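Local atomic coordinates of acyl-CoA dehydrogenase (Mycobacterium thermoresistibile, PDB entry 3PFD), a protein that probably catalyses the FAD-dependent oxidation of saturated acyl-CoA thioesters to 2,3-dehydroacyl-CoA, passing the electrons to an acceptor. Residues S62-I67 with C84-E89; I24-A29 with S80-I85. One frame throughout, in Å; residues are numbered along the deposited sequence.

Interaction 1: S62-I67 with C84-E89; sequences SGFSAI and CIVIEE
Val86 reaches out of helix 80-91 and meets Phe64 and Ile67 of the loop with its two methyl branches, each used differently. CG2 takes both side chains: Ile67 sends the end of its chain to it, CD1 to CG2 3.4 Å, a little tighter than ordinary carbon contact, while the Phe64 ring turns one corner to it, CD1 to CG2 3.8 Å. The ring is tilted against this methyl, presenting neither a clean face nor a clean edge. CG1, which lies anti to the backbone N of Val86 (chi1 168°), is carried instead to the backbone of the loop, where it sits 3.6 Å from Phe64 O. A short branched residue suits this spot because one methyl can meet both side chains while the other meets the loop backbone. Ile67 has the extra carbon that reaches Val86, and with chi1 at 71° its CG1 stands between the backbone N and the carbonyl carbon while the extended chi2 pushes CD1 out to the helix. The loop follows helix 53-61 in the all-helical N-terminal domain of the acyl-CoA dehydrogenase fold. Gly63 ends that helix in a Schellman motif, and its positive phi of 68° is readily adopted by glycine; the chain then swings round so that the CB atoms of Phe64 and Ile67 both face helix 80-91. Ser62 OG lies in plane at the edge of the Phe64 ring and is hydrogen-bonded to Ala58 O. Further along, Ser65 O accepts a hydrogen bond from Asn104 ND2, tying the loop to helix 95-114.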
ATOM      1  N   SER C  62      37.183 -18.687   7.839  1.00 36.13           N
ATOM      2  CA  SER C  62      37.442 -17.304   8.212  1.00 35.93           C
ATOM      3  C   SER C  62      36.785 -16.947   9.563  1.00 35.20           C
ATOM      4  O   SER C  62      36.839 -15.796   9.991  1.00 35.23           O
ATOM      5  CB  SER C  62      36.979 -16.358   7.123  1.00 35.53           C
ATOM      6  OG  SER C  62      35.557 -16.330   7.104  1.00 38.69           O
ATOM      7  N   GLY C  63      36.173 -17.938  10.221  1.00 34.18           N
ATOM      8  CA  GLY C  63      35.548 -17.752  11.531  1.00 33.60           C
ATOM      9  C   GLY C  63      34.304 -16.875  11.535  1.00 32.13           C
ATOM     10  O   GLY C  63      34.036 -16.211  12.516  1.00 31.99           O
ATOM     11  N   PHE C  64      33.551 -16.878  10.438  1.00 31.43           N
ATOM     12  CA  PHE C  64      32.319 -16.086  10.329  1.00 30.88           C
ATOM     13  C   PHE C  64      31.021 -16.871  10.531  1.00 30.04           C
ATOM     14  O   PHE C  64      29.934 -16.310  10.401  1.00 29.54           O
ATOM     15  CB  PHE C  64      32.272 -15.322   8.997  1.00 30.47           C
ATOM     16  CG  PHE C  64      32.982 -14.003   9.040  1.00 32.79           C
ATOM     17  CD1 PHE C  64      32.499 -12.960   9.829  1.00 33.14           C
ATOM     18  CD2 PHE C  64      34.141 -13.794   8.300  1.00 34.49           C
ATOM     19  CE1 PHE C  64      33.162 -11.743   9.882  1.00 33.86           C
ATOM     20  CE2 PHE C  64      34.797 -12.574   8.342  1.00 34.62           C
ATOM     21  CZ  PHE C  64      34.307 -11.546   9.140  1.00 33.97           C
ATOM     22  N   SER C  65      31.124 -18.143  10.904  1.00 29.97           N
ATOM     23  CA  SER C  65      29.950 -19.011  10.863  1.00 29.24           C
ATOM     24  C   SER C  65      29.066 -18.981  12.106  1.00 28.63           C
ATOM     25  O   SER C  65      27.895 -19.375  12.040  1.00 27.90           O
ATOM     26  CB  SER C  65      30.357 -20.443  10.543  1.00 29.48           C
ATOM     27  OG  SER C  65      30.956 -21.027  11.676  1.00 32.68           O
ATOM     28  N   ALA C  66      29.616 -18.551  13.240  1.00 28.13           N
ATOM     29  CA  ALA C  66      28.833 -18.509  14.480  1.00 27.69           C
ATOM     30  C   ALA C  66      29.447 -17.527  15.479  1.00 27.68           C
ATOM     31  O   ALA C  66      29.816 -17.919  16.609  1.00 27.62           O
ATOM     32  CB  ALA C  66      28.720 -19.936  15.093  1.00 27.68           C
ATOM     33  N   ILE C  67      29.564 -16.261  15.065  1.00 26.87           N
ATOM     34  CA  ILE C  67      30.341 -15.279  15.838  1.00 27.37           C
ATOM     35  C   ILE C  67      29.725 -14.891  17.182  1.00 27.21           C
ATOM     36  O   ILE C  67      30.390 -14.274  18.003  1.00 27.62           O
ATOM     37  CB  ILE C  67      30.694 -14.011  15.027  1.00 27.39           C
ATOM     38  CG1 ILE C  67      29.448 -13.150  14.783  1.00 26.40           C
ATOM     39  CG2 ILE C  67      31.415 -14.395  13.722  1.00 27.89           C
ATOM     40  CD1 ILE C  67      29.707 -11.939  13.919  1.00 25.81           C
ATOM     41  N   CYS C  84      24.109  -9.608  13.331  1.00 17.43           N
ATOM     42  CA  CYS C  84      23.154  -9.190  12.284  1.00 17.64           C
ATOM     43  C   CYS C  84      23.850  -8.765  10.987  1.00 17.20           C
ATOM     44  O   CYS C  84      23.401  -9.099   9.885  1.00 17.49           O
ATOM     45  CB  CYS C  84      22.203  -8.062  12.754  1.00 16.71           C
ATOM     46  SG  CYS C  84      20.935  -8.528  13.924  1.00 18.77           S
ATOM     47  N   ILE C  85      24.919  -7.986  11.100  1.00 17.03           N
ATOM     48  CA  ILE C  85      25.620  -7.502   9.900  1.00 16.82           C
ATOM     49  C   ILE C  85      26.186  -8.668   9.070  1.00 16.41           C
ATOM     50  O   ILE C  85      26.138  -8.660   7.845  1.00 15.76           O
ATOM     51  CB  ILE C  85      26.679  -6.405  10.267  1.00 17.40           C
ATOM     52  CG1 ILE C  85      25.948  -5.108  10.680  1.00 17.30           C
ATOM     53  CG2 ILE C  85      27.653  -6.172   9.090  1.00 17.19           C
ATOM     54  CD1 ILE C  85      26.791  -4.057  11.469  1.00 21.20           C
ATOM     55  N   VAL C  86      26.690  -9.693   9.755  1.00 16.76           N
ATOM     56  CA  VAL C  86      27.232 -10.897   9.089  1.00 16.14           C
ATOM     57  C   VAL C  86      26.102 -11.568   8.302  1.00 16.20           C
ATOM     58  O   VAL C  86      26.195 -11.755   7.069  1.00 16.63           O
ATOM     59  CB  VAL C  86      27.956 -11.860  10.117  1.00 16.84           C
ATOM     60  CG1 VAL C  86      28.290 -13.273   9.511  1.00 16.96           C
ATOM     61  CG2 VAL C  86      29.214 -11.207  10.616  1.00 15.80           C
ATOM     62  N   ILE C  87      24.994 -11.839   8.986  1.00 15.74           N
ATOM     63  CA  ILE C  87      23.857 -12.506   8.354  1.00 14.79           C
ATOM     64  C   ILE C  87      23.318 -11.720   7.160  1.00 14.99           C
ATOM     65  O   ILE C  87      23.078 -12.297   6.093  1.00 14.40           O
ATOM     66  CB  ILE C  87      22.770 -12.812   9.389  1.00 14.63           C
ATOM     67  CG1 ILE C  87      23.284 -13.919  10.317  1.00 15.00           C
ATOM     68  CG2 ILE C  87      21.423 -13.180   8.733  1.00 12.31           C
ATOM     69  CD1 ILE C  87      22.663 -13.890  11.679  1.00 14.18           C
ATOM     70  N   GLU C  88      23.183 -10.408   7.347  1.00 14.63           N
ATOM     71  CA  GLU C  88      22.740  -9.480   6.311  1.00 14.56           C
ATOM     72  C   GLU C  88      23.652  -9.498   5.085  1.00 14.79           C
ATOM     73  O   GLU C  88      23.172  -9.551   3.953  1.00 14.58           O
ATOM     74  CB  GLU C  88      22.691  -8.054   6.904  1.00 14.16           C
ATOM     75  CG  GLU C  88      22.395  -6.891   5.931  1.00 15.20           C
ATOM     76  CD  GLU C  88      22.571  -5.517   6.617  1.00 17.09           C
ATOM     77  OE1 GLU C  88      22.314  -5.427   7.843  1.00 16.02           O
ATOM     78  OE2 GLU C  88      23.000  -4.540   5.957  1.00 14.94           O
ATOM     79  N   GLU C  89      24.963  -9.418   5.304  1.00 15.40           N
ATOM     80  CA  GLU C  89      25.906  -9.344   4.185  1.00 16.43           C
ATOM     81  C   GLU C  89      25.982 -10.660   3.403  1.00 16.23           C
ATOM     82  O   GLU C  89      26.221 -10.667   2.173  1.00 16.10           O
ATOM     83  CB  GLU C  89      27.293  -8.893   4.651  1.00 17.30           C
ATOM     84  CG  GLU C  89      27.367  -7.385   4.997  1.00 19.94           C
ATOM     85  CD  GLU C  89      27.129  -6.466   3.786  1.00 21.47           C
ATOM     86  OE1 GLU C  89      27.389  -6.880   2.648  1.00 23.22           O
ATOM     87  OE2 GLU C  89      26.657  -5.331   3.971  1.00 21.19           O
TER

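Interaction 2: I24-A29 with S80-I85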
ATOM      1  N   ILE C  24      32.166  -1.096  10.845  1.00 40.24           N
ATOM      2  CA  ILE C  24      32.490  -0.832   9.439  1.00 39.71           C
ATOM      3  C   ILE C  24      33.563  -1.820   8.946  1.00 39.40           C
ATOM      4  O   ILE C  24      33.422  -2.414   7.876  1.00 39.24           O
ATOM      5  CB  ILE C  24      32.959   0.618   9.204  1.00 40.47           C
ATOM      6  N   ALA C  25      34.619  -2.020   9.734  1.00 38.79           N
ATOM      7  CA  ALA C  25      35.665  -2.977   9.356  1.00 38.03           C
ATOM      8  C   ALA C  25      35.105  -4.402   9.242  1.00 36.40           C
ATOM      9  O   ALA C  25      35.503  -5.159   8.354  1.00 36.58           O
ATOM     10  CB  ALA C  25      36.838  -2.927  10.342  1.00 38.84           C
ATOM     11  N   LEU C  26      34.184  -4.758  10.138  1.00 34.43           N
ATOM     12  CA  LEU C  26      33.500  -6.051  10.059  1.00 32.97           C
ATOM     13  C   LEU C  26      32.744  -6.152   8.736  1.00 31.58           C
ATOM     14  O   LEU C  26      32.921  -7.111   7.985  1.00 31.55           O
ATOM     15  CB  LEU C  26      32.527  -6.259  11.231  1.00 32.51           C
ATOM     16  CG  LEU C  26      31.730  -7.574  11.163  1.00 31.76           C
ATOM     17  CD1 LEU C  26      32.548  -8.731  11.726  1.00 33.19           C
ATOM     18  CD2 LEU C  26      30.397  -7.458  11.880  1.00 32.48           C
ATOM     19  N   ARG C  27      31.911  -5.155   8.462  1.00 30.18           N
ATOM     20  CA  ARG C  27      31.117  -5.149   7.251  1.00 29.38           C
ATOM     21  C   ARG C  27      31.970  -5.313   6.002  1.00 29.44           C
ATOM     22  O   ARG C  27      31.619  -6.102   5.128  1.00 29.20           O
ATOM     23  CB  ARG C  27      30.261  -3.896   7.140  1.00 28.79           C
ATOM     24  CG  ARG C  27      29.163  -4.020   6.060  1.00 27.07           C
ATOM     25  CD  ARG C  27      28.426  -2.716   5.856  1.00 24.48           C
ATOM     26  NE  ARG C  27      27.583  -2.346   6.994  1.00 21.64           N
ATOM     27  CZ  ARG C  27      26.343  -2.806   7.226  1.00 21.59           C
ATOM     28  NH1 ARG C  27      25.673  -2.369   8.277  1.00 23.18           N
ATOM     29  NH2 ARG C  27      25.769  -3.712   6.443  1.00 19.49           N
ATOM     30  N   GLU C  28      33.086  -4.586   5.931  1.00 29.95           N
ATOM     31  CA  GLU C  28      33.982  -4.648   4.775  1.00 30.92           C
ATOM     32  C   GLU C  28      34.553  -6.068   4.594  1.00 30.38           C
ATOM     33  O   GLU C  28      34.604  -6.590   3.469  1.00 31.01           O
ATOM     34  CB  GLU C  28      35.100  -3.572   4.879  1.00 32.64           C
ATOM     35  CG  GLU C  28      34.557  -2.118   4.852  1.00 36.38           C
ATOM     36  CD  GLU C  28      35.619  -1.003   4.972  1.00 41.95           C
ATOM     37  OE1 GLU C  28      35.562  -0.057   4.152  1.00 43.37           O
ATOM     38  OE2 GLU C  28      36.487  -1.039   5.881  1.00 45.05           O
ATOM     39  N   ALA C  29      34.953  -6.693   5.702  1.00 29.67           N
ATOM     40  CA  ALA C  29      35.483  -8.057   5.698  1.00 28.75           C
ATOM     41  C   ALA C  29      34.453  -9.111   5.292  1.00 27.62           C
ATOM     42  O   ALA C  29      34.755  -9.972   4.471  1.00 27.67           O
ATOM     43  CB  ALA C  29      36.077  -8.405   7.056  1.00 29.38           C
ATOM     44  N   SER C  80      25.498  -8.488  19.234  1.00 26.32           N
ATOM     45  CA  SER C  80      24.382  -8.985  18.419  1.00 24.34           C
ATOM     46  C   SER C  80      24.143  -8.181  17.147  1.00 23.30           C
ATOM     47  O   SER C  80      23.539  -8.694  16.196  1.00 22.54           O
ATOM     48  CB  SER C  80      23.106  -9.030  19.247  1.00 24.58           C
ATOM     49  OG  SER C  80      22.778  -7.723  19.683  1.00 24.79           O
ATOM     50  N   VAL C  81      24.582  -6.923  17.135  1.00 22.25           N
ATOM     51  CA  VAL C  81      24.529  -6.111  15.917  1.00 20.93           C
ATOM     52  C   VAL C  81      25.560  -6.655  14.903  1.00 21.15           C
ATOM     53  O   VAL C  81      25.264  -6.770  13.703  1.00 19.77           O
ATOM     54  CB  VAL C  81      24.779  -4.580  16.191  1.00 21.51           C
ATOM     55  CG1 VAL C  81      24.822  -3.792  14.906  1.00 19.62           C
ATOM     56  CG2 VAL C  81      23.731  -3.981  17.146  1.00 19.13           C
ATOM     57  N   ALA C  82      26.764  -6.986  15.386  1.00 21.22           N
ATOM     58  CA  ALA C  82      27.796  -7.578  14.527  1.00 21.50           C
ATOM     59  C   ALA C  82      27.264  -8.880  13.881  1.00 20.88           C
ATOM     60  O   ALA C  82      27.368  -9.083  12.664  1.00 20.96           O
ATOM     61  CB  ALA C  82      29.089  -7.835  15.315  1.00 22.43           C
ATOM     62  N   THR C  83      26.655  -9.729  14.700  1.00 19.74           N
ATOM     63  CA  THR C  83      26.017 -10.936  14.212  1.00 19.14           C
ATOM     64  C   THR C  83      24.962 -10.633  13.131  1.00 18.55           C
ATOM     65  O   THR C  83      24.979 -11.307  12.100  1.00 18.11           O
ATOM     66  CB  THR C  83      25.434 -11.751  15.354  1.00 18.94           C
ATOM     67  OG1 THR C  83      26.508 -12.179  16.203  1.00 20.74           O
ATOM     68  CG2 THR C  83      24.715 -12.979  14.833  1.00 18.70           C
ATOM     69  N   CYS C  84      24.109  -9.608  13.331  1.00 17.43           N
ATOM     70  CA  CYS C  84      23.154  -9.190  12.284  1.00 17.64           C
ATOM     71  C   CYS C  84      23.850  -8.765  10.987  1.00 17.20           C
ATOM     72  O   CYS C  84      23.401  -9.099   9.885  1.00 17.49           O
ATOM     73  CB  CYS C  84      22.203  -8.062  12.754  1.00 16.71           C
ATOM     74  SG  CYS C  84      20.935  -8.528  13.924  1.00 18.77           S
ATOM     75  N   ILE C  85      24.919  -7.986  11.100  1.00 17.03           N
ATOM     76  CA  ILE C  85      25.620  -7.502   9.900  1.00 16.82           C
ATOM     77  C   ILE C  85      26.186  -8.668   9.070  1.00 16.41           C
ATOM     78  O   ILE C  85      26.138  -8.660   7.845  1.00 15.76           O
ATOM     79  CB  ILE C  85      26.679  -6.405  10.267  1.00 17.40           C
ATOM     80  CG1 ILE C  85      25.948  -5.108  10.680  1.00 17.30           C
ATOM     81  CG2 ILE C  85      27.653  -6.172   9.090  1.00 17.19           C
ATOM     82  CD1 ILE C  85      26.791  -4.057  11.469  1.00 21.20           C
TER
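Segments 24-29 and 80-85, both helical, run in nearly the same direction, their axes 10.1 Å apart at closest approach and crossing at -25°. The CA atoms come nearest at Arg27 and Ile85, 6.5 Å apart, and no hydrogen bond passes between the segments; the contact is made by van der Waals packing. Leu26 leans across with CD2, which rests 3.7 Å from Ala82 CB and also approaches Ala82 O; a small alanine here leaves room for the leucine branch to lie against the helix backbone. The same CD2 is 4.1 Å from Ile85 CG2. Leucine fits because the anti chi1 (177°) carries the fork out so that CD2 reaches Ala82. Arg27 behaves differently. Its chain starts out extended, then bends at chi3 (-69°) and brings the guanidinium round to Ile85, the two side chains crossing at about a right angle. One face of the guanidinium is laid over Ile85, whose CG2 stands 4.0 Å above the plane, over its centre, while Arg27 NH1 comes within 3.7 Å of Ile85 CG1. The isoleucine thus packs against the flat, poorly hydrated face, where no N-H points, and leaves the N-H groups to polar partners: NH1 is hydrogen-bonded to Tyr313 OH of helix 292-321, and NH2 forms salt bridges with Glu88 and Glu89. That several-fold grip should fix the rotation of the group, and the two carboxylates probably compensate its positive charge in this partly buried place. Two near-parallel helices joined by a leucine laid on alanine and isoleucine, with an arginine bridging to acidic residues, belong to the helical N-terminal domain of the acyl-CoA dehydrogenase fold.

In the fold
Interactions 1 and 2 meet on helix 80-91, share Cys84 and Ile85, and have centres about 7 Å apart. Leu26 CD1 touches Phe64 CE1 at 3.6 Å, so helix 24-47, the loop and helix 80-91 form one continuous apolar cluster; Ile67 CG1 also lies 3.4 Å from Thr83 OG1. A polar bridge runs beside it: Arg27 NH2 is 2.9 Å from Glu88 OE2 and 3.1 Å from Glu89 OE2. Glu88 also pairs with Arg309 of helix 292-321, and Glu89 with Arg31 of helix 24-47. Neither contact includes a residue that lines the flavin sites, all of which come from residue 136 onward; both belong to the N-terminal helical framework.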